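Local coordinates for protein esterase A (Caulobacter crescentus, PDB 5GKV) that is a penicillin-binding protein homologue of the beta-lactamase family that probably hydrolyses ester bonds, at residues 205-210 and 215-220; 143-148 and 257-262; 87-92 and 192-197. One frame throughout, in Å; residues are numbered along the deposited sequence.

Contact 1 (205-210 and 215-220)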
loop_
_atom_site.group_PDB
_atom_site.type_symbol
_atom_site.label_atom_id
_atom_site.label_comp_id
_atom_site.label_asym_id
_atom_site.label_seq_id
_atom_site.Cartn_x
_atom_site.Cartn_y
_atom_site.Cartn_z
ATOM N N ASP A 205 6.398 -1.364 -13.959
ATOM C CA ASP A 205 6.169 -2.786 -13.702
ATOM C C ASP A 205 5.397 -2.931 -12.387
ATOM O O ASP A 205 5.925 -3.340 -11.349
ATOM C CB ASP A 205 7.495 -3.548 -13.680
ATOM C CG ASP A 205 7.318 -5.018 -13.984
ATOM O OD1 ASP A 205 6.174 -5.446 -14.299
ATOM O OD2 ASP A 205 8.323 -5.747 -13.946
ATOM N N LEU A 206 4.112 -2.580 -12.466
ATOM C CA LEU A 206 3.226 -2.503 -11.311
ATOM C C LEU A 206 1.827 -2.888 -11.771
ATOM O O LEU A 206 1.366 -2.420 -12.821
ATOM C CB LEU A 206 3.241 -1.091 -10.702
ATOM C CG LEU A 206 2.034 -0.729 -9.822
ATOM C CD1 LEU A 206 2.036 -1.515 -8.494
ATOM C CD2 LEU A 206 1.935 0.784 -9.588
ATOM N N TRP A 207 1.164 -3.739 -10.988
ATOM C CA TRP A 207 -0.054 -4.409 -11.415
ATOM C C TRP A 207 -1.014 -4.557 -10.244
ATOM O O TRP A 207 -0.605 -4.912 -9.136
ATOM C CB TRP A 207 0.245 -5.818 -11.948
ATOM C CG TRP A 207 1.340 -5.905 -12.943
ATOM C CD1 TRP A 207 2.682 -5.748 -12.718
ATOM C CD2 TRP A 207 1.203 -6.208 -14.341
ATOM N NE1 TRP A 207 3.385 -5.907 -13.889
ATOM C CE2 TRP A 207 2.506 -6.197 -14.901
ATOM C CE3 TRP A 207 0.110 -6.488 -15.171
ATOM C CZ2 TRP A 207 2.741 -6.454 -16.246
ATOM C CZ3 TRP A 207 0.346 -6.741 -16.513
ATOM C CH2 TRP A 207 1.653 -6.723 -17.036
ATOM N N ILE A 208 -2.300 -4.339 -10.498
ATOM C CA ILE A 208 -3.354 -4.810 -9.603
ATOM C C ILE A 208 -4.251 -5.696 -10.454
ATOM O O ILE A 208 -4.922 -5.208 -11.376
ATOM C CB ILE A 208 -4.138 -3.662 -8.955
ATOM C CG1 ILE A 208 -3.205 -2.802 -8.085
ATOM C CG2 ILE A 208 -5.283 -4.219 -8.112
ATOM C CD1 ILE A 208 -3.908 -1.582 -7.440
ATOM N N GLY A 209 -4.235 -7.001 -10.171
ATOM C CA GLY A 209 -4.752 -7.983 -11.103
ATOM C C GLY A 209 -3.672 -8.403 -12.086
ATOM O O GLY A 209 -3.407 -7.704 -13.067
ATOM N N LEU A 210 -3.030 -9.538 -11.824
ATOM C CA LEU A 210 -1.845 -9.946 -12.559
ATOM C C LEU A 210 -2.181 -11.068 -13.528
ATOM O O LEU A 210 -2.572 -12.156 -13.074
ATOM C CB LEU A 210 -0.768 -10.401 -11.575
ATOM C CG LEU A 210 0.620 -10.647 -12.144
ATOM C CD1 LEU A 210 1.256 -9.357 -12.654
ATOM C CD2 LEU A 210 1.485 -11.312 -11.051
ATOM N N HIS A 215 2.956 -14.743 -14.092
ATOM C CA HIS A 215 3.051 -15.438 -12.807
ATOM C C HIS A 215 4.414 -16.084 -12.593
ATOM O O HIS A 215 4.849 -16.217 -11.446
ATOM C CB HIS A 215 1.955 -16.491 -12.677
ATOM C CG HIS A 215 0.595 -15.910 -12.452
ATOM N ND1 HIS A 215 -0.489 -16.674 -12.077
ATOM C CD2 HIS A 215 0.139 -14.640 -12.565
ATOM C CE1 HIS A 215 -1.555 -15.900 -11.970
ATOM N NE2 HIS A 215 -1.199 -14.660 -12.257
ATOM N N ASP A 216 5.111 -16.467 -13.667
ATOM C CA ASP A 216 6.373 -17.182 -13.502
ATOM C C ASP A 216 7.484 -16.308 -12.940
ATOM O O ASP A 216 8.473 -16.850 -12.434
ATOM C CB ASP A 216 6.835 -17.803 -14.827
ATOM C CG ASP A 216 5.970 -18.991 -15.252
ATOM O OD1 ASP A 216 6.086 -19.426 -16.429
ATOM O OD2 ASP A 216 5.176 -19.485 -14.410
ATOM N N ARG A 217 7.362 -14.979 -13.007
ATOM C CA ARG A 217 8.389 -14.114 -12.429
ATOM C C ARG A 217 7.988 -13.555 -11.065
ATOM O O ARG A 217 8.649 -12.637 -10.558
ATOM C CB ARG A 217 8.748 -12.981 -13.399
ATOM C CG ARG A 217 7.640 -11.982 -13.704
ATOM C CD ARG A 217 7.953 -11.245 -15.023
ATOM N NE ARG A 217 6.959 -10.230 -15.371
ATOM C CZ ARG A 217 7.042 -8.947 -15.022
ATOM N NH1 ARG A 217 8.072 -8.516 -14.301
ATOM N NH2 ARG A 217 6.100 -8.091 -15.393
ATOM N N VAL A 218 6.931 -14.090 -10.466
ATOM C CA VAL A 218 6.507 -13.693 -9.129
ATOM C C VAL A 218 7.328 -14.457 -8.095
ATOM O O VAL A 218 7.434 -15.688 -8.156
ATOM C CB VAL A 218 5.005 -13.948 -8.941
ATOM C CG1 VAL A 218 4.616 -13.774 -7.460
ATOM C CG2 VAL A 218 4.214 -13.001 -9.812
ATOM N N ALA A 219 7.895 -13.730 -7.132
ATOM C CA ALA A 219 8.747 -14.342 -6.120
ATOM C C ALA A 219 7.936 -15.222 -5.183
ATOM O O ALA A 219 6.790 -14.915 -4.865
ATOM C CB ALA A 219 9.452 -13.253 -5.309
ATOM N N ASP A 220 8.539 -16.326 -4.738
ATOM C CA ASP A 220 8.040 -17.032 -3.562
ATOM C C ASP A 220 8.054 -16.118 -2.351
ATOM O O ASP A 220 8.949 -15.289 -2.183
ATOM C CB ASP A 220 8.925 -18.237 -3.198
ATOM C CG ASP A 220 8.891 -19.343 -4.217
ATOM O OD1 ASP A 220 7.985 -19.368 -5.075
ATOM O OD2 ASP A 220 9.791 -20.201 -4.135
#
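Leu-210, Arg-217 and His-215 bury most of the surface between 205-210 and 215-220, two neighbouring runs of chain tied at both ends by polar bonds. At one end Arg-217 grips the carboxylate of Asp-205 end-on: NH1 donates to OD2 at 2.8 Å and NH2 to OD1 at 2.9 Å, each along a nearly straight line and onto the syn lone pair. Carboxylate and guanidinium are nearly coplanar, their planes 20° apart. Arg-217 reaches so far because its chain is extended from CG to NE. OD1 of Asp-205 also accepts from NE1 of Trp-207 at 2.9 Å, met nearly along the C-O axis, a third bond that would hold the carboxylate in the rotation the arginine needs. The indole itself stands steeply to the guanidinium, planes 72° apart. At the other end the His-215 ring, in its own plane, sends NE2 to the carbonyl O of Leu-210 at 3.0 Å, approaching from above the carbonyl plane. Between the polar ends Leu-210 and Val-218 run alongside in opposite senses, CD2 of Leu-210 and CG2 of Val-218 pressed to 3.4 Å, a close fit for two methyls. Leu-210 also lays CD1 over the rim of one face of the Trp-207 ring. Strand 206-208 is an outermost strand of a three-stranded antiparallel sheet, next to strand 266-268. Arg-217 has further partners in Glu-214 and the backbone of Asp-73, while helix 253-258 packs against His-215 and Val-218, and helix 190-202 against Leu-206 and Ile-208.

Contact 2 (143-148 and 257-262)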
loop_
_atom_site.group_PDB
_atom_site.type_symbol
_atom_site.label_atom_id
_atom_site.label_comp_id
_atom_site.label_asym_id
_atom_site.label_seq_id
_atom_site.Cartn_x
_atom_site.Cartn_y
_atom_site.Cartn_z
ATOM N N ILE A 143 -15.574 -15.257 0.260
ATOM C CA ILE A 143 -16.370 -14.114 -0.182
ATOM C C ILE A 143 -15.488 -13.096 -0.880
ATOM O O ILE A 143 -15.919 -12.449 -1.843
ATOM C CB ILE A 143 -17.132 -13.474 1.002
ATOM C CG1 ILE A 143 -18.124 -12.428 0.489
ATOM C CG2 ILE A 143 -16.165 -12.845 1.991
ATOM C CD1 ILE A 143 -19.003 -11.814 1.571
ATOM N N TRP A 144 -14.226 -12.981 -0.444
ATOM C CA TRP A 144 -13.320 -11.970 -0.976
ATOM C C TRP A 144 -13.087 -12.141 -2.476
ATOM O O TRP A 144 -12.756 -11.169 -3.160
ATOM C CB TRP A 144 -11.988 -12.018 -0.221
ATOM C CG TRP A 144 -12.105 -11.927 1.301
ATOM C CD1 TRP A 144 -11.883 -12.932 2.207
ATOM C CD2 TRP A 144 -12.464 -10.767 2.071
ATOM N NE1 TRP A 144 -12.075 -12.467 3.490
ATOM C CE2 TRP A 144 -12.435 -11.142 3.433
ATOM C CE3 TRP A 144 -12.807 -9.448 1.738
ATOM C CZ2 TRP A 144 -12.730 -10.242 4.464
ATOM C CZ3 TRP A 144 -13.109 -8.556 2.765
ATOM C CH2 TRP A 144 -13.066 -8.959 4.112
ATOM N N PHE A 145 -13.254 -13.359 -3.008
ATOM C CA PHE A 145 -13.108 -13.593 -4.443
ATOM C C PHE A 145 -14.361 -13.252 -5.241
ATOM O O PHE A 145 -14.356 -13.394 -6.469
ATOM C CB PHE A 145 -12.716 -15.049 -4.701
ATOM C CG PHE A 145 -11.362 -15.400 -4.174
ATOM C CD1 PHE A 145 -10.220 -15.069 -4.889
ATOM C CD2 PHE A 145 -11.224 -16.043 -2.952
ATOM C CE1 PHE A 145 -8.968 -15.380 -4.403
ATOM C CE2 PHE A 145 -9.969 -16.364 -2.462
ATOM C CZ PHE A 145 -8.841 -16.031 -3.186
ATOM N N ASP A 146 -15.422 -12.806 -4.578
ATOM C CA ASP A 146 -16.662 -12.389 -5.217
ATOM C C ASP A 146 -16.819 -10.901 -4.920
ATOM O O ASP A 146 -17.397 -10.534 -3.893
ATOM C CB ASP A 146 -17.845 -13.212 -4.689
ATOM C CG ASP A 146 -19.170 -12.827 -5.328
ATOM O OD1 ASP A 146 -19.294 -11.725 -5.908
ATOM O OD2 ASP A 146 -20.111 -13.638 -5.230
ATOM N N TRP A 147 -16.311 -10.060 -5.829
ATOM C CA TRP A 147 -16.323 -8.612 -5.626
ATOM C C TRP A 147 -17.700 -8.112 -5.202
ATOM O O TRP A 147 -17.833 -7.391 -4.205
ATOM C CB TRP A 147 -15.878 -7.888 -6.899
ATOM C CG TRP A 147 -15.751 -6.417 -6.684
ATOM C CD1 TRP A 147 -16.716 -5.465 -6.881
ATOM C CD2 TRP A 147 -14.598 -5.728 -6.197
ATOM N NE1 TRP A 147 -16.222 -4.221 -6.559
ATOM C CE2 TRP A 147 -14.926 -4.361 -6.126
ATOM C CE3 TRP A 147 -13.318 -6.142 -5.806
ATOM C CZ2 TRP A 147 -14.019 -3.398 -5.677
ATOM C CZ3 TRP A 147 -12.413 -5.189 -5.367
ATOM C CH2 TRP A 147 -12.767 -3.826 -5.311
ATOM N N ASP A 148 -18.740 -8.498 -5.944
ATOM C CA ASP A 148 -20.077 -7.974 -5.668
ATOM C C ASP A 148 -20.596 -8.440 -4.312
ATOM O O ASP A 148 -21.248 -7.670 -3.597
ATOM C CB ASP A 148 -21.044 -8.375 -6.781
ATOM C CG ASP A 148 -20.900 -7.504 -8.031
ATOM O OD1 ASP A 148 -20.186 -6.480 -7.975
ATOM O OD2 ASP A 148 -21.515 -7.835 -9.072
ATOM N N ARG A 257 -3.718 -14.002 -7.360
ATOM C CA ARG A 257 -2.985 -13.053 -8.192
ATOM C C ARG A 257 -3.877 -12.416 -9.249
ATOM O O ARG A 257 -3.768 -11.213 -9.512
ATOM C CB ARG A 257 -1.803 -13.753 -8.851
ATOM C CG ARG A 257 -0.785 -14.245 -7.837
ATOM C CD ARG A 257 0.332 -15.024 -8.494
ATOM N NE ARG A 257 1.181 -15.629 -7.471
ATOM C CZ ARG A 257 2.117 -16.543 -7.711
ATOM N NH1 ARG A 257 2.334 -16.975 -8.948
ATOM N NH2 ARG A 257 2.836 -17.031 -6.711
ATOM N N ARG A 258 -4.766 -13.210 -9.862
ATOM C CA ARG A 258 -5.514 -12.759 -11.037
ATOM C C ARG A 258 -6.541 -11.684 -10.690
ATOM O O ARG A 258 -6.740 -10.737 -11.465
ATOM C CB ARG A 258 -6.223 -13.947 -11.709
ATOM C CG ARG A 258 -5.352 -14.836 -12.599
ATOM C CD ARG A 258 -6.212 -15.834 -13.414
ATOM N NE ARG A 258 -6.700 -16.954 -12.602
ATOM C CZ ARG A 258 -6.044 -18.100 -12.424
ATOM N NH1 ARG A 258 -4.870 -18.294 -13.007
ATOM N NH2 ARG A 258 -6.563 -19.058 -11.658
ATOM N N VAL A 259 -7.233 -11.831 -9.558
ATOM C CA VAL A 259 -8.315 -10.910 -9.211
ATOM C C VAL A 259 -7.725 -9.582 -8.753
ATOM O O VAL A 259 -6.501 -9.422 -8.682
ATOM C CB VAL A 259 -9.241 -11.506 -8.130
ATOM C CG1 VAL A 259 -9.956 -12.742 -8.665
ATOM C CG2 VAL A 259 -8.449 -11.840 -6.848
ATOM N N GLU A 260 -8.584 -8.618 -8.442
ATOM C CA GLU A 260 -8.150 -7.318 -7.949
ATOM C C GLU A 260 -8.524 -7.210 -6.481
ATOM O O GLU A 260 -9.708 -7.267 -6.138
ATOM C CB GLU A 260 -8.800 -6.184 -8.734
ATOM C CG GLU A 260 -8.481 -6.190 -10.206
ATOM C CD GLU A 260 -8.918 -4.893 -10.864
ATOM O OE1 GLU A 260 -9.222 -3.921 -10.116
ATOM O OE2 GLU A 260 -8.956 -4.855 -12.114
ATOM N N ILE A 261 -7.521 -7.064 -5.623
ATOM C CA ILE A 261 -7.751 -6.767 -4.213
ATOM C C ILE A 261 -6.916 -5.527 -3.905
ATOM O O ILE A 261 -5.756 -5.644 -3.479
ATOM C CB ILE A 261 -7.398 -7.971 -3.322
ATOM C CG1 ILE A 261 -8.172 -9.215 -3.788
ATOM C CG2 ILE A 261 -7.704 -7.650 -1.844
ATOM C CD1 ILE A 261 -7.867 -10.498 -3.018
ATOM N N PRO A 262 -7.441 -4.321 -4.152
ATOM C CA PRO A 262 -6.610 -3.107 -4.031
ATOM C C PRO A 262 -6.128 -2.807 -2.612
ATOM O O PRO A 262 -5.372 -1.845 -2.418
ATOM C CB PRO A 262 -7.546 -1.998 -4.557
ATOM C CG PRO A 262 -8.520 -2.721 -5.461
ATOM C CD PRO A 262 -8.758 -4.031 -4.743
#
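Trp-147 sets the six-membered end of its indole against the backbone and proline of 257-262. The carbonyl O of Glu-260 lies at the ring's edge, near its plane, 3.5 Å from CZ3, and CD of Pro-262 meets the same edge, 3.9 Å from CZ3. CG anti to the backbone N (chi1 -174°) swings the six-membered ring across to 257-262. The pyrrole side faces elsewhere: NE1 is bonded to OE1 of Glu-180, and the ring of Tyr-176 meets the indole with planes about 35° apart. Phe-145 makes the second touch and buries nearly as much surface. Its CD1 sits 4.2 Å from CG2 of Val-259, the two side chains crossing at about a right angle and the methyl approaching the ring obliquely. No hydrogen bond spans the two segments; they meet by packing of aromatic rings on backbone and aliphatic carbon. The carboxylate of Glu-260 turns to the start of helix 190-202, OE2 bonding with OG1 of Thr-189 and OE1 with the backbone N of Gly-191. Asp-146, at the N-cap of helix 147-156, bonds through OD1 to the backbone N of Ala-149 and so caps the first turn of the helix, the turn that carries Trp-147. The contact thus joins the short 3-10 turn and first turn of helix 147-156 to the chain leaving helix 253-258, with helix 173-186 supplying Tyr-176 and Glu-180 beside the indole.

Contact 3 (87-92 and 192-197)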
loop_
_atom_site.group_PDB
_atom_site.type_symbol
_atom_site.label_atom_id
_atom_site.label_comp_id
_atom_site.label_asym_id
_atom_site.label_seq_id
_atom_site.Cartn_x
_atom_site.Cartn_y
_atom_site.Cartn_z
ATOM N N ALA A 87 -4.997 4.747 -2.973
ATOM C CA ALA A 87 -5.200 6.123 -2.538
ATOM C C ALA A 87 -4.907 7.101 -3.665
ATOM O O ALA A 87 -5.659 8.059 -3.876
ATOM C CB ALA A 87 -4.336 6.425 -1.320
ATOM N N LEU A 88 -3.824 6.860 -4.409
ATOM C CA LEU A 88 -3.497 7.713 -5.544
ATOM C C LEU A 88 -4.614 7.699 -6.583
ATOM O O LEU A 88 -4.985 8.747 -7.115
ATOM C CB LEU A 88 -2.166 7.257 -6.161
ATOM C CG LEU A 88 -1.520 8.065 -7.302
ATOM C CD1 LEU A 88 -0.102 7.596 -7.470
ATOM C CD2 LEU A 88 -2.196 7.890 -8.625
ATOM N N LEU A 89 -5.154 6.520 -6.897
ATOM C CA LEU A 89 -6.197 6.445 -7.919
ATOM C C LEU A 89 -7.428 7.246 -7.512
ATOM O O LEU A 89 -8.018 7.947 -8.345
ATOM C CB LEU A 89 -6.564 4.988 -8.203
ATOM C CG LEU A 89 -5.439 4.160 -8.838
ATOM C CD1 LEU A 89 -5.814 2.672 -8.934
ATOM C CD2 LEU A 89 -5.087 4.724 -10.207
ATOM N N ILE A 90 -7.810 7.191 -6.230
ATOM C CA ILE A 90 -8.920 8.017 -5.758
ATOM C C ILE A 90 -8.544 9.493 -5.822
ATOM O O ILE A 90 -9.334 10.329 -6.281
ATOM C CB ILE A 90 -9.352 7.612 -4.329
ATOM C CG1 ILE A 90 -10.023 6.227 -4.317
ATOM C CG2 ILE A 90 -10.278 8.663 -3.740
ATOM C CD1 ILE A 90 -11.362 6.163 -5.048
ATOM N N ALA A 91 -7.335 9.836 -5.347
ATOM C CA ALA A 91 -6.887 11.227 -5.350
ATOM C C ALA A 91 -6.981 11.845 -6.741
ATOM O O ALA A 91 -7.307 13.035 -6.883
ATOM C CB ALA A 91 -5.445 11.323 -4.846
ATOM N N ARG A 92 -6.688 11.053 -7.774
ATOM C CA ARG A 92 -6.824 11.532 -9.152
ATOM C C ARG A 92 -8.280 11.847 -9.509
ATOM O O ARG A 92 -8.559 12.886 -10.120
ATOM C CB ARG A 92 -6.236 10.502 -10.119
ATOM C CG ARG A 92 -4.694 10.485 -10.125
ATOM C CD ARG A 92 -4.147 9.455 -11.116
ATOM N NE ARG A 92 -4.121 9.914 -12.513
ATOM C CZ ARG A 92 -4.713 9.289 -13.529
ATOM N NH1 ARG A 92 -5.398 8.177 -13.325
ATOM N NH2 ARG A 92 -4.628 9.780 -14.756
ATOM N N THR A 192 -7.605 -1.865 -13.937
ATOM C CA THR A 192 -7.668 -1.551 -15.365
ATOM C C THR A 192 -7.277 -0.106 -15.622
ATOM O O THR A 192 -6.478 0.183 -16.521
ATOM C CB THR A 192 -9.070 -1.817 -15.909
ATOM O OG1 THR A 192 -9.372 -3.207 -15.779
ATOM C CG2 THR A 192 -9.133 -1.415 -17.391
ATOM N N ALA A 193 -7.829 0.818 -14.838
ATOM C CA ALA A 193 -7.458 2.217 -14.995
ATOM C C ALA A 193 -5.980 2.428 -14.701
ATOM O O ALA A 193 -5.300 3.166 -15.423
ATOM C CB ALA A 193 -8.312 3.095 -14.091
ATOM N N LEU A 194 -5.468 1.800 -13.634
ATOM C CA LEU A 194 -4.044 1.903 -13.327
ATOM C C LEU A 194 -3.199 1.486 -14.523
ATOM O O LEU A 194 -2.233 2.167 -14.890
ATOM C CB LEU A 194 -3.693 1.036 -12.111
ATOM C CG LEU A 194 -2.189 0.903 -11.806
ATOM C CD1 LEU A 194 -1.574 2.221 -11.350
ATOM C CD2 LEU A 194 -1.930 -0.204 -10.771
ATOM N N ARG A 195 -3.542 0.351 -15.132
ATOM C CA ARG A 195 -2.766 -0.154 -16.259
ATOM C C ARG A 195 -2.907 0.760 -17.478
ATOM O O ARG A 195 -1.909 1.107 -18.121
ATOM C CB ARG A 195 -3.208 -1.583 -16.583
ATOM C CG ARG A 195 -2.612 -2.180 -17.858
ATOM C CD ARG A 195 -3.246 -3.530 -18.200
ATOM N NE ARG A 195 -4.705 -3.472 -18.356
ATOM C CZ ARG A 195 -5.332 -3.187 -19.499
ATOM N NH1 ARG A 195 -4.626 -2.921 -20.593
ATOM N NH2 ARG A 195 -6.666 -3.168 -19.554
ATOM N N GLU A 196 -4.135 1.187 -17.788
ATOM C CA GLU A 196 -4.373 1.962 -19.008
ATOM C C GLU A 196 -3.822 3.376 -18.899
ATOM O O GLU A 196 -3.242 3.897 -19.858
ATOM C CB GLU A 196 -5.873 2.020 -19.319
ATOM C CG GLU A 196 -6.446 0.726 -19.833
ATOM C CD GLU A 196 -7.931 0.831 -20.141
ATOM O OE1 GLU A 196 -8.553 1.851 -19.763
ATOM O OE2 GLU A 196 -8.469 -0.114 -20.752
ATOM N N ASP A 197 -4.012 4.025 -17.752
ATOM C CA ASP A 197 -3.707 5.442 -17.624
ATOM C C ASP A 197 -2.297 5.717 -17.121
ATOM O O ASP A 197 -1.785 6.828 -17.331
ATOM C CB ASP A 197 -4.698 6.128 -16.673
ATOM C CG ASP A 197 -6.125 6.195 -17.237
ATOM O OD1 ASP A 197 -6.366 5.781 -18.392
ATOM O OD2 ASP A 197 -7.017 6.651 -16.501
#
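Leu-89 and Leu-194 form the packed part of the meeting between the helices that carry 87-92 and 192-197. CD1 of Leu-89 lies 4.2 Å from CB of Leu-194, the side chains crossing at about a right angle, with one methyl branch of Leu-89 resting on the root of Leu-194; their CA atoms are the nearest across the contact, at 7.4 Å. Both leucines are buried. The outer side is looser. Arg-92 and Asp-197, both partly exposed, make a long salt bridge, NH1 of Arg-92 standing 3.9 Å from OD2 of Asp-197; the oxygen lies near the guanidinium plane, but the carboxylate plane is turned 73° from it, and no hydrogen bond forms. The arginine chain bends at chi3 (81°), and its NE bonds to the carbonyl O of Leu-291. Asp-197 has its stronger partner in Arg-188, whose NH2 pairs with the same OD2; the link to Arg-92 is therefore probably a secondary electrostatic one. On the apolar side Phe-182 of helix 173-186 and Met-190 of helix 190-202 also touch Leu-89. Helices 82-95 and 190-202 thus meet through a leucine pair with a long ion pair to one side, with helix 173-186 packing beside both and helix 270-281 touching helix 82-95 through Leu-88.

Along the chain contact 3 opens first, at 87-92, and closes at 192-197; contact 1 follows, and contact 2 spans it from 143-148 to 257-262 while crossing contact 3. Their centres lie 15 to 18 Å apart, all within the beta-lactamase-like part of the chain. Contacts 1 and 2 meet where Leu-210 N probably bonds to the carbonyl O of Arg-257, at 2.9 Å, joining the chain after strand 206-208 to helix 253-258. Helix 190-202 and strand 206-208 follow each other in the chain, and Leu-194 packs back on Leu-206 and Ile-208. Together the contacts join helices 82-95 and 147-156 to the run 190-220 and to the chain after helix 253-258, beside edge strand 206-208.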